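Long-range contacts in extracellular solute-binding protein family 1 (PDB 4R2F), which probably serves as the extracellular sugar-binding component of a transporter and binds the beta-linked glucose disaccharide laminaribiose: residues 79-84 with 391-396; 194-199 with 252-257; 201-206 with 399-404; 207-212 with 239-244. All coordinates share one frame; numbering follows the deposited sequence.

Contacts 1, 3 and 4 all reach the glucose unit of chain B: contact 1 through Asp-395, contact 3 through Asn-203 and contact 4 through His-207. Contact 3 also binds the glucose of chain C. Contacts 3 and 4 share helix 204-215, with centres about 12 Å apart, and Thr-404 of contact 3 packs on Met-209 of contact 4. Contact 1 is joined to contact 3 by consecutive helices, 389-396 and 398-408, again with centres about 12 Å apart. Contact 2 touches neither sugar but adjoins contact 3; their centres are about 10 Å apart, and Tyr-257 O meets Asn-202 ND2 at 2.9 Å.

Contact 1 (79-84 with 391-396); sequences NFYQTF and LAALDG. With BGC (beta-D-glucopyranose), chain B.
Tyr-81 lies along the last turn of helix 389-396, its side chain running from Gly-396 back to Ala-393. With CG anti to the backbone N (chi1 -177°), the phenol is carried across the gap. Tyr-81 CB sits 3.4 Å from Gly-396 O. Further out, Tyr-81 CE1 is 3.8 Å from Ala-392 O, and the hydroxyl ends beside CA and CB of Ala-393. Glycine at 396 is what permits this closeness, since a beta carbon there would collide with the tyrosine ring. A water bridges the same place, accepting from Tyr-81 N and donating to Gly-396 O. Cutting the phenol back to an alanine here is likely to open a gap along Ala-392 O and Ala-393 and to strip the ring from beside Gly-396 O.

Phe-80 takes the other side, crossing Asp-395 at about a right angle with ring and carboxylate planes 55° apart. Its CZ brings the ring edge to 4.1 Å from Asp-395 OD2. The carboxylate itself is spent on the sugar: Asp-395 OD1 accepts from O6 of the chain B glucose at 2.5 Å, and Asp-395 OD2 accepts from its O4, also at 2.5 Å. This two-oxygen grip on the O4 and O6 hydroxyls, beside an aromatic ring that touches C6, is consistent with the sugar sites of extracellular solute-binding proteins, where carboxylates and aromatic side chains line the cleft.

Contact 2 (194-199 with 252-257); sequences FATGSG and PAAVSY
Ser-198 holds OG between its backbone N and carbonyl carbon (chi1 65°), which turns the hydroxyl onto the peptide of Val-255. There Ser-198 OG donates to Val-255 O at 2.7 Å, coming in almost side-on to the carbonyl (C=O...O angle 103°), while CG2 of Val-255, anti to its own backbone N, lies 3.5 Å from Ser-198 OG. Two backbone bonds flank it. Ser-198 N donates to Ala-254 O at 3.1 Å, and Gly-199 N to Tyr-257 O at 2.8 Å.

The partner is a short 3-10 turn in the loop between helices 232-246 and 259-267, and the 194-199 loop, which leads toward helix 204-215, is laid against its carbonyls. Ala-254 O is shared: Tyr-257 N closes the turn on one face of its plane and Ser-198 N arrives from the other. Without the serine hydroxyl, as with an alanine here, Val-255 O would probably lose its hydrogen bond from this loop.

Close approach depends on two glycines. Gly-197 CA comes to 3.1 Å from Ala-254 O in a CA-H...O contact, and a beta carbon on Gly-197 or Gly-199 would clash with the turn. The Tyr-257 ring presents its edge to Thr-196 O, 3.8 Å from CD2, with Ala-253 O over one face; its hydroxyl bonds Asp-251.

Contact 3 (201-206 with 399-404); sequences GNNIGN and ALNQFT. With BGC (beta-D-glucopyranose), chain C; BGC (beta-D-glucopyranose), chain B.
The start of helix 204-215, which lines the sugar pocket, is backed by helix 398-408, and Asn-206 is the residue that carries the join. Its CG stands anti to the carbonyl carbon (chi1 -72°), which brings the amide to the second helix at two points. Asn-206 ND2 donates to Thr-404 OG1 at 2.7 Å, with the hydroxyl 24° out of the amide plane and a rather bent N-H...O angle of 132°. Thr-404 OG1 donates in turn to Leu-400 O one turn earlier, so the hydroxyl accepts from the amide and donates to the helix backbone, and Leu-400 O also receives Thr-404 N from the opposite face of its plane. On the other branch Asn-206 OD1 lies 2.8 Å from Asn-401 ND2, but the angle is too poor to count as a hydrogen bond. A water also bridges the two residues: it accepts from Asn-401 ND2 and donates to Asn-401 O, its bond from Asn-206 ND2 being weak.

Asn-202, before the turn into helix 204-215, makes a capping bond: Asn-202 OD1 accepts from Ile-204 N at 3.2 Å. Between cap and helix, Asn-203 N donates to O6 of the chain C glucose at 2.9 Å, nearly straight.

Beside the amide, CB of Asn-206 makes an apolar contact with CG and CD2 of Leu-400. Close by, Thr-404 CG2 presses to 3.3 Å from Gly-205 C, a position where any beta carbon on Gly-205 would be tight against it.

Contact 4 (207-212 with 239-244); sequences HLMIMM and EFLLEL. With BGC (beta-D-glucopyranose), chain B.
Met-212 reaches from helix 204-215 to two residues of helix 232-246, Leu-241 and then Phe-240. Its CB stands 4.0 Å from Leu-241 CD1, and its CG, a step further out, is 4.1 Å from Leu-241 CD2. Bends at chi2 (-67°) and chi3 then swing the chain round past SD, and CE ends at the ring edge of Phe-240, 3.5 Å from CD2, near the ring plane. The same leucine is met from about one turn earlier in the helix: Met-209 CE lies 3.8 Å from Leu-241 CD1, while Leu-208 CD2 is 4.2 Å from Leu-241 CD2. Leu-241 is thus met by three side chains, all apolar.

At the start of 207-212, His-207 faces the pocket instead. His-207 NE2 donates to O6 of the chain B glucose at 2.8 Å, almost straight at 172°, and its ND1 is bonded to Arg-156, which, with the sugar bond, probably fixes the ring's rotation.

Segments 207-212 and 239-244 run at 129° to each other, N to C. Helix 398-408 borders Met-209 and Leu-241 through Val-407, helix 176-188 borders Met-212 and Phe-240 through Trp-176, and Met-275 of strand 273-275 lies against His-207 and Leu-208.

Contact 1 (79-84 with 391-396)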
# COMPACT_ATOMS: atom_id res chain seq x y z
N ASN A 79 -6.39 1.41 -13.11
CA ASN A 79 -6.41 0.27 -14.02
C ASN A 79 -5.02 -0.37 -14.22
O ASN A 79 -4.78 -1.06 -15.23
CB ASN A 79 -7.00 0.70 -15.39
CG ASN A 79 -7.85 -0.39 -16.04
OD1 ASN A 79 -8.37 -1.27 -15.37
ND2 ASN A 79 -7.99 -0.32 -17.35
N PHE A 80 -4.12 -0.18 -13.26
CA PHE A 80 -2.73 -0.67 -13.40
C PHE A 80 -2.66 -2.18 -13.63
O PHE A 80 -1.81 -2.67 -14.36
CB PHE A 80 -1.89 -0.30 -12.17
CG PHE A 80 -2.09 -1.20 -11.00
CD1 PHE A 80 -3.14 -0.99 -10.11
CD2 PHE A 80 -1.24 -2.29 -10.77
CE1 PHE A 80 -3.35 -1.84 -9.04
CE2 PHE A 80 -1.46 -3.15 -9.69
CZ PHE A 80 -2.50 -2.92 -8.83
N TYR A 81 -3.56 -2.93 -13.00
CA TYR A 81 -3.55 -4.39 -13.13
C TYR A 81 -3.71 -4.78 -14.60
O TYR A 81 -2.97 -5.62 -15.13
CB TYR A 81 -4.68 -4.99 -12.27
CG TYR A 81 -4.81 -6.51 -12.19
CD1 TYR A 81 -3.76 -7.30 -11.72
CD2 TYR A 81 -6.00 -7.16 -12.55
CE1 TYR A 81 -3.88 -8.68 -11.62
CE2 TYR A 81 -6.13 -8.54 -12.45
CZ TYR A 81 -5.06 -9.29 -11.99
OH TYR A 81 -5.16 -10.66 -11.88
N GLN A 82 -4.66 -4.13 -15.25
CA GLN A 82 -4.97 -4.40 -16.64
C GLN A 82 -3.87 -3.87 -17.53
O GLN A 82 -3.53 -4.50 -18.53
CB GLN A 82 -6.34 -3.75 -16.99
CG GLN A 82 -6.66 -3.63 -18.47
CD GLN A 82 -6.93 -4.96 -19.14
OE1 GLN A 82 -7.13 -5.98 -18.48
NE2 GLN A 82 -6.94 -4.95 -20.48
N THR A 83 -3.31 -2.71 -17.19
CA THR A 83 -2.21 -2.14 -17.98
C THR A 83 -1.03 -3.12 -18.09
O THR A 83 -0.59 -3.47 -19.20
CB THR A 83 -1.74 -0.80 -17.40
OG1 THR A 83 -2.86 0.09 -17.27
CG2 THR A 83 -0.68 -0.19 -18.26
N PHE A 84 -0.55 -3.61 -16.95
CA PHE A 84 0.48 -4.67 -16.93
C PHE A 84 0.05 -5.98 -17.58
O PHE A 84 0.80 -6.55 -18.37
CB PHE A 84 0.94 -4.97 -15.49
CG PHE A 84 1.88 -3.96 -14.93
CD1 PHE A 84 3.25 -4.06 -15.15
CD2 PHE A 84 1.41 -2.90 -14.16
CE1 PHE A 84 4.12 -3.12 -14.63
CE2 PHE A 84 2.28 -1.97 -13.63
CZ PHE A 84 3.63 -2.08 -13.86
N LEU A 391 -3.40 -13.18 -4.30
CA LEU A 391 -3.36 -11.84 -3.71
C LEU A 391 -3.30 -10.79 -4.80
O LEU A 391 -3.87 -9.70 -4.65
CB LEU A 391 -2.20 -11.69 -2.76
CG LEU A 391 -2.26 -12.59 -1.54
CD1 LEU A 391 -1.05 -12.33 -0.65
CD2 LEU A 391 -3.53 -12.37 -0.77
N ALA A 392 -2.65 -11.12 -5.91
CA ALA A 392 -2.60 -10.24 -7.05
C ALA A 392 -4.02 -9.96 -7.58
O ALA A 392 -4.36 -8.81 -7.89
CB ALA A 392 -1.73 -10.83 -8.14
N ALA A 393 -4.84 -11.00 -7.69
CA ALA A 393 -6.22 -10.86 -8.21
C ALA A 393 -7.13 -10.12 -7.22
O ALA A 393 -7.92 -9.25 -7.59
CB ALA A 393 -6.81 -12.21 -8.54
N LEU A 394 -6.94 -10.42 -5.95
CA LEU A 394 -7.63 -9.69 -4.92
C LEU A 394 -7.32 -8.20 -4.99
O LEU A 394 -8.22 -7.38 -5.06
CB LEU A 394 -7.29 -10.25 -3.55
CG LEU A 394 -7.63 -9.39 -2.34
CD1 LEU A 394 -9.13 -9.19 -2.25
CD2 LEU A 394 -7.11 -10.04 -1.07
N ASP A 395 -6.04 -7.87 -5.00
CA ASP A 395 -5.58 -6.48 -4.91
C ASP A 395 -5.93 -5.63 -6.14
O ASP A 395 -6.39 -4.50 -6.00
CB ASP A 395 -4.06 -6.49 -4.69
CG ASP A 395 -3.46 -5.10 -4.55
OD1 ASP A 395 -3.98 -4.31 -3.75
OD2 ASP A 395 -2.44 -4.83 -5.21
N GLY A 396 -5.73 -6.18 -7.32
CA GLY A 396 -5.87 -5.42 -8.56
C GLY A 396 -7.20 -5.56 -9.28
O GLY A 396 -7.42 -4.87 -10.26
C2 BGC B . 0.34 -0.52 -2.44
C3 BGC B . 0.57 -1.71 -3.38
C4 BGC B . -0.77 -2.18 -3.95
C5 BGC B . -1.50 -1.02 -4.61
C6 BGC B . -2.90 -1.42 -5.08
C1 BGC B . -0.31 0.56 -3.29
O2 BGC B . 1.57 -0.06 -1.89
O3 BGC B . 1.21 -2.77 -2.69
O4 BGC B . -0.54 -3.17 -4.94
O5 BGC B . -1.60 0.08 -3.71
O6 BGC B . -3.76 -1.80 -3.99
O HOH W 1 -6.10 -2.40 -11.35

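Contact 2 (194-199 with 252-257)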
# COMPACT_ATOMS: atom_id res chain seq x y z
N PHE A 194 -13.49 10.86 9.09
CA PHE A 194 -12.74 9.71 8.61
C PHE A 194 -12.57 9.83 7.10
O PHE A 194 -13.41 9.36 6.30
CB PHE A 194 -13.45 8.41 9.01
CG PHE A 194 -12.54 7.22 9.10
CD1 PHE A 194 -11.59 7.12 10.10
CD2 PHE A 194 -12.68 6.17 8.22
CE1 PHE A 194 -10.77 6.02 10.19
CE2 PHE A 194 -11.87 5.06 8.32
CZ PHE A 194 -10.90 4.99 9.30
N ALA A 195 -11.46 10.46 6.73
CA ALA A 195 -11.20 10.81 5.36
C ALA A 195 -10.69 9.60 4.64
O ALA A 195 -9.79 8.89 5.13
CB ALA A 195 -10.17 11.93 5.28
N THR A 196 -11.27 9.36 3.48
CA THR A 196 -10.86 8.28 2.59
C THR A 196 -11.27 8.65 1.16
O THR A 196 -11.76 9.75 0.92
CB THR A 196 -11.43 6.93 3.05
OG1 THR A 196 -10.72 5.88 2.39
CG2 THR A 196 -12.90 6.81 2.74
N GLY A 197 -11.06 7.75 0.21
CA GLY A 197 -11.43 7.99 -1.15
C GLY A 197 -11.32 6.75 -1.98
O GLY A 197 -10.40 5.96 -1.79
N SER A 198 -12.23 6.61 -2.94
CA SER A 198 -12.23 5.48 -3.88
C SER A 198 -12.42 5.89 -5.32
O SER A 198 -12.82 5.07 -6.17
CB SER A 198 -13.28 4.44 -3.48
OG SER A 198 -14.59 4.95 -3.59
N GLY A 199 -12.08 7.14 -5.63
CA GLY A 199 -12.17 7.62 -7.00
C GLY A 199 -11.16 6.97 -7.88
O GLY A 199 -10.35 6.16 -7.41
N PRO A 252 -19.90 11.90 2.34
CA PRO A 252 -20.74 11.20 1.38
C PRO A 252 -20.17 11.17 -0.04
O PRO A 252 -20.53 10.28 -0.82
CB PRO A 252 -22.06 12.00 1.42
CG PRO A 252 -21.66 13.35 1.89
CD PRO A 252 -20.58 13.08 2.90
N ALA A 253 -19.28 12.11 -0.39
CA ALA A 253 -18.63 12.05 -1.71
C ALA A 253 -17.30 11.30 -1.70
O ALA A 253 -16.63 11.26 -2.72
CB ALA A 253 -18.40 13.44 -2.25
N ALA A 254 -16.90 10.71 -0.57
CA ALA A 254 -15.60 9.98 -0.50
C ALA A 254 -15.42 8.94 -1.63
O ALA A 254 -14.32 8.72 -2.12
CB ALA A 254 -15.43 9.29 0.84
N VAL A 255 -16.51 8.30 -2.02
CA VAL A 255 -16.49 7.29 -3.08
C VAL A 255 -15.88 7.82 -4.39
O VAL A 255 -15.29 7.06 -5.17
CB VAL A 255 -17.92 6.72 -3.33
CG1 VAL A 255 -18.88 7.81 -3.74
CG2 VAL A 255 -17.92 5.64 -4.38
N SER A 256 -16.03 9.12 -4.62
CA SER A 256 -15.63 9.76 -5.85
C SER A 256 -14.22 10.34 -5.83
O SER A 256 -13.73 10.79 -6.88
CB SER A 256 -16.61 10.90 -6.19
OG SER A 256 -16.43 12.03 -5.32
N TYR A 257 -13.58 10.35 -4.67
CA TYR A 257 -12.40 11.17 -4.51
C TYR A 257 -11.13 10.52 -5.00
O TYR A 257 -10.78 9.41 -4.62
CB TYR A 257 -12.19 11.55 -3.06
CG TYR A 257 -13.14 12.57 -2.47
CD1 TYR A 257 -13.80 13.54 -3.25
CD2 TYR A 257 -13.33 12.59 -1.11
CE1 TYR A 257 -14.64 14.47 -2.65
CE2 TYR A 257 -14.17 13.50 -0.51
CZ TYR A 257 -14.82 14.44 -1.27
OH TYR A 257 -15.64 15.32 -0.60

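Contact 3 (201-206 with 399-404)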
# COMPACT_ATOMS: atom_id res chain seq x y z
N GLY A 201 -8.01 5.88 -9.76
CA GLY A 201 -6.62 5.93 -9.32
C GLY A 201 -6.39 5.85 -7.82
O GLY A 201 -5.26 5.79 -7.37
N ASN A 202 -7.45 5.89 -7.03
CA ASN A 202 -7.33 5.94 -5.58
C ASN A 202 -7.71 4.59 -4.96
O ASN A 202 -8.88 4.21 -4.94
CB ASN A 202 -8.23 7.06 -5.04
CG ASN A 202 -7.92 7.40 -3.62
OD1 ASN A 202 -7.10 6.74 -2.98
ND2 ASN A 202 -8.56 8.44 -3.11
N ASN A 203 -6.71 3.89 -4.45
CA ASN A 203 -6.87 2.57 -3.80
C ASN A 203 -6.98 2.60 -2.27
O ASN A 203 -7.12 1.55 -1.60
CB ASN A 203 -5.69 1.67 -4.20
CG ASN A 203 -5.64 1.43 -5.69
OD1 ASN A 203 -4.64 1.69 -6.36
ND2 ASN A 203 -6.73 0.95 -6.21
N ILE A 204 -6.97 3.79 -1.69
CA ILE A 204 -6.98 3.90 -0.24
C ILE A 204 -8.28 3.36 0.36
O ILE A 204 -8.27 2.71 1.42
CB ILE A 204 -6.71 5.36 0.18
CG1 ILE A 204 -5.27 5.74 -0.20
CG2 ILE A 204 -7.01 5.61 1.65
CD1 ILE A 204 -4.17 4.98 0.54
N GLY A 205 -9.40 3.61 -0.31
CA GLY A 205 -10.69 3.05 0.10
C GLY A 205 -10.66 1.54 0.16
O GLY A 205 -11.15 0.95 1.14
N ASN A 206 -10.09 0.92 -0.88
CA ASN A 206 -9.89 -0.53 -0.91
C ASN A 206 -9.14 -0.96 0.34
O ASN A 206 -9.49 -1.95 0.98
CB ASN A 206 -9.04 -0.94 -2.11
CG ASN A 206 -9.78 -0.84 -3.43
OD1 ASN A 206 -9.19 -1.09 -4.48
ND2 ASN A 206 -11.06 -0.55 -3.40
N ALA A 399 -13.51 -6.94 -8.08
CA ALA A 399 -14.33 -7.25 -6.91
C ALA A 399 -14.09 -6.36 -5.69
O ALA A 399 -15.03 -5.96 -5.01
CB ALA A 399 -14.19 -8.71 -6.52
N LEU A 400 -12.82 -6.11 -5.37
CA LEU A 400 -12.49 -5.28 -4.23
C LEU A 400 -12.91 -3.83 -4.52
O LEU A 400 -13.47 -3.17 -3.65
CB LEU A 400 -10.99 -5.36 -3.90
CG LEU A 400 -10.49 -4.56 -2.69
CD1 LEU A 400 -11.37 -4.77 -1.47
CD2 LEU A 400 -9.04 -4.92 -2.37
N ASN A 401 -12.64 -3.35 -5.74
CA ASN A 401 -13.01 -1.98 -6.11
C ASN A 401 -14.48 -1.73 -5.89
O ASN A 401 -14.87 -0.76 -5.22
CB ASN A 401 -12.65 -1.66 -7.56
CG ASN A 401 -11.14 -1.50 -7.77
OD1 ASN A 401 -10.58 -2.01 -8.73
ND2 ASN A 401 -10.50 -0.78 -6.89
N GLN A 402 -15.29 -2.64 -6.41
CA GLN A 402 -16.77 -2.52 -6.40
C GLN A 402 -17.33 -2.69 -5.00
O GLN A 402 -18.22 -1.95 -4.57
CB GLN A 402 -17.37 -3.52 -7.44
CG GLN A 402 -16.89 -3.16 -8.85
CD GLN A 402 -17.36 -4.06 -9.99
OE1 GLN A 402 -17.24 -3.71 -11.18
NE2 GLN A 402 -17.86 -5.23 -9.65
N PHE A 403 -16.76 -3.61 -4.24
CA PHE A 403 -17.10 -3.75 -2.83
C PHE A 403 -16.92 -2.43 -2.09
O PHE A 403 -17.81 -1.96 -1.37
CB PHE A 403 -16.25 -4.85 -2.22
CG PHE A 403 -16.38 -5.00 -0.75
CD1 PHE A 403 -17.58 -5.39 -0.17
CD2 PHE A 403 -15.30 -4.78 0.07
CE1 PHE A 403 -17.69 -5.54 1.19
CE2 PHE A 403 -15.40 -4.95 1.43
CZ PHE A 403 -16.60 -5.32 2.00
N THR A 404 -15.77 -1.80 -2.30
CA THR A 404 -15.47 -0.55 -1.64
C THR A 404 -16.50 0.53 -2.00
O THR A 404 -16.94 1.27 -1.13
CB THR A 404 -14.04 -0.04 -2.00
OG1 THR A 404 -13.07 -1.06 -1.71
CG2 THR A 404 -13.70 1.21 -1.20
C2 BGC C . 0.07 4.05 -2.34
C3 BGC C . -0.50 2.95 -3.24
C4 BGC C . -1.88 3.38 -3.75
C5 BGC C . -1.79 4.78 -4.41
C6 BGC C . -3.12 5.26 -5.01
C1 BGC C . 0.03 5.41 -3.07
O1 BGC C . 0.47 6.46 -2.22
O2 BGC C . 1.42 3.71 -1.95
O3 BGC C . -0.50 1.71 -2.48
O4 BGC C . -2.44 2.48 -4.72
O5 BGC C . -1.34 5.68 -3.43
O6 BGC C . -4.15 5.21 -4.02
C2 BGC B . 0.34 -0.52 -2.44
C3 BGC B . 0.57 -1.71 -3.38
C4 BGC B . -0.77 -2.18 -3.95
C5 BGC B . -1.50 -1.02 -4.61
C6 BGC B . -2.90 -1.42 -5.08
C1 BGC B . -0.31 0.56 -3.29
O2 BGC B . 1.57 -0.06 -1.89
O3 BGC B . 1.21 -2.77 -2.69
O4 BGC B . -0.54 -3.17 -4.94
O5 BGC B . -1.60 0.08 -3.71
O6 BGC B . -3.76 -1.80 -3.99
O HOH W 2 -12.40 1.26 -5.22

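Contact 4 (207-212 with 239-244)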
# COMPACT_ATOMS: atom_id res chain seq x y z
N HIS A 207 -8.12 -0.19 0.70
CA HIS A 207 -7.23 -0.61 1.76
C HIS A 207 -7.90 -0.47 3.10
O HIS A 207 -7.66 -1.27 4.00
CB HIS A 207 -5.95 0.20 1.72
CG HIS A 207 -5.17 0.02 0.45
ND1 HIS A 207 -4.08 0.80 0.13
CD2 HIS A 207 -5.32 -0.86 -0.57
CE1 HIS A 207 -3.59 0.41 -1.04
NE2 HIS A 207 -4.32 -0.60 -1.48
N LEU A 208 -8.74 0.55 3.22
CA LEU A 208 -9.54 0.77 4.38
C LEU A 208 -10.46 -0.43 4.62
O LEU A 208 -10.62 -0.85 5.75
CB LEU A 208 -10.38 2.05 4.23
CG LEU A 208 -11.22 2.44 5.43
CD1 LEU A 208 -10.40 2.57 6.72
CD2 LEU A 208 -11.96 3.73 5.13
N MET A 209 -11.07 -0.96 3.57
CA MET A 209 -12.04 -2.08 3.73
C MET A 209 -11.32 -3.23 4.45
O MET A 209 -11.74 -3.70 5.52
CB MET A 209 -12.61 -2.55 2.38
CG MET A 209 -13.48 -1.56 1.59
SD MET A 209 -14.96 -0.91 2.41
CE MET A 209 -14.35 0.65 3.03
N ILE A 210 -10.16 -3.58 3.90
CA ILE A 210 -9.39 -4.69 4.42
C ILE A 210 -8.75 -4.34 5.75
O ILE A 210 -8.76 -5.17 6.66
CB ILE A 210 -8.29 -5.19 3.45
CG1 ILE A 210 -8.86 -5.44 2.06
CG2 ILE A 210 -7.63 -6.46 4.00
CD1 ILE A 210 -9.91 -6.52 2.00
N MET A 211 -8.21 -3.13 5.90
CA MET A 211 -7.67 -2.73 7.22
C MET A 211 -8.69 -2.88 8.33
O MET A 211 -8.33 -3.35 9.44
CB MET A 211 -7.10 -1.30 7.28
CG MET A 211 -6.46 -0.98 8.65
SD MET A 211 -7.66 -0.33 9.84
CE MET A 211 -7.49 1.42 9.49
N MET A 212 -9.95 -2.50 8.08
CA MET A 212 -10.93 -2.56 9.17
C MET A 212 -11.31 -4.00 9.51
O MET A 212 -11.54 -4.32 10.69
CB MET A 212 -12.16 -1.70 8.92
CG MET A 212 -11.85 -0.20 8.85
SD MET A 212 -11.29 0.55 10.39
CE MET A 212 -12.88 0.69 11.13
N GLU A 239 -20.32 -3.44 8.86
CA GLU A 239 -21.40 -2.73 9.55
C GLU A 239 -20.91 -1.43 10.18
O GLU A 239 -21.62 -0.44 10.20
CB GLU A 239 -22.06 -3.61 10.64
CG GLU A 239 -22.95 -4.71 10.08
CD GLU A 239 -23.54 -5.64 11.15
OE1 GLU A 239 -23.03 -5.70 12.29
OE2 GLU A 239 -24.53 -6.33 10.84
N PHE A 240 -19.69 -1.42 10.70
CA PHE A 240 -19.17 -0.22 11.31
C PHE A 240 -18.89 0.86 10.26
O PHE A 240 -19.24 2.02 10.46
CB PHE A 240 -17.94 -0.54 12.14
CG PHE A 240 -17.36 0.66 12.79
CD1 PHE A 240 -18.05 1.31 13.82
CD2 PHE A 240 -16.13 1.16 12.38
CE1 PHE A 240 -17.52 2.43 14.42
CE2 PHE A 240 -15.59 2.28 13.01
CZ PHE A 240 -16.29 2.92 14.01
N LEU A 241 -18.29 0.46 9.15
CA LEU A 241 -18.06 1.38 8.04
C LEU A 241 -19.38 1.96 7.53
O LEU A 241 -19.49 3.17 7.33
CB LEU A 241 -17.30 0.67 6.93
CG LEU A 241 -15.83 0.42 7.31
CD1 LEU A 241 -15.18 -0.67 6.48
CD2 LEU A 241 -15.03 1.71 7.22
N LEU A 242 -20.38 1.12 7.33
CA LEU A 242 -21.71 1.61 6.94
C LEU A 242 -22.30 2.61 7.92
O LEU A 242 -22.95 3.56 7.51
CB LEU A 242 -22.67 0.44 6.77
CG LEU A 242 -22.37 -0.45 5.58
CD1 LEU A 242 -23.19 -1.75 5.68
CD2 LEU A 242 -22.66 0.29 4.28
N GLU A 243 -22.03 2.41 9.21
CA GLU A 243 -22.47 3.34 10.22
C GLU A 243 -21.69 4.65 10.12
O GLU A 243 -22.25 5.71 10.31
CB GLU A 243 -22.27 2.72 11.59
CG GLU A 243 -23.14 3.33 12.67
CD GLU A 243 -22.90 2.67 14.02
OE1 GLU A 243 -23.48 3.14 15.02
OE2 GLU A 243 -22.12 1.69 14.09
N LEU A 244 -20.38 4.59 9.86
CA LEU A 244 -19.64 5.82 9.61
C LEU A 244 -20.19 6.58 8.38
O LEU A 244 -20.31 7.82 8.41
CB LEU A 244 -18.16 5.54 9.41
CG LEU A 244 -17.39 4.99 10.59
CD1 LEU A 244 -15.93 4.88 10.18
CD2 LEU A 244 -17.54 5.87 11.81
C2 BGC B . 0.34 -0.52 -2.44
C3 BGC B . 0.57 -1.71 -3.38
C4 BGC B . -0.77 -2.18 -3.95
C5 BGC B . -1.50 -1.02 -4.61
C6 BGC B . -2.90 -1.42 -5.08
C1 BGC B . -0.31 0.56 -3.29
O2 BGC B . 1.57 -0.06 -1.89
O3 BGC B . 1.21 -2.77 -2.69
O4 BGC B . -0.54 -3.17 -4.94
O5 BGC B . -1.60 0.08 -3.71
O6 BGC B . -3.76 -1.80 -3.99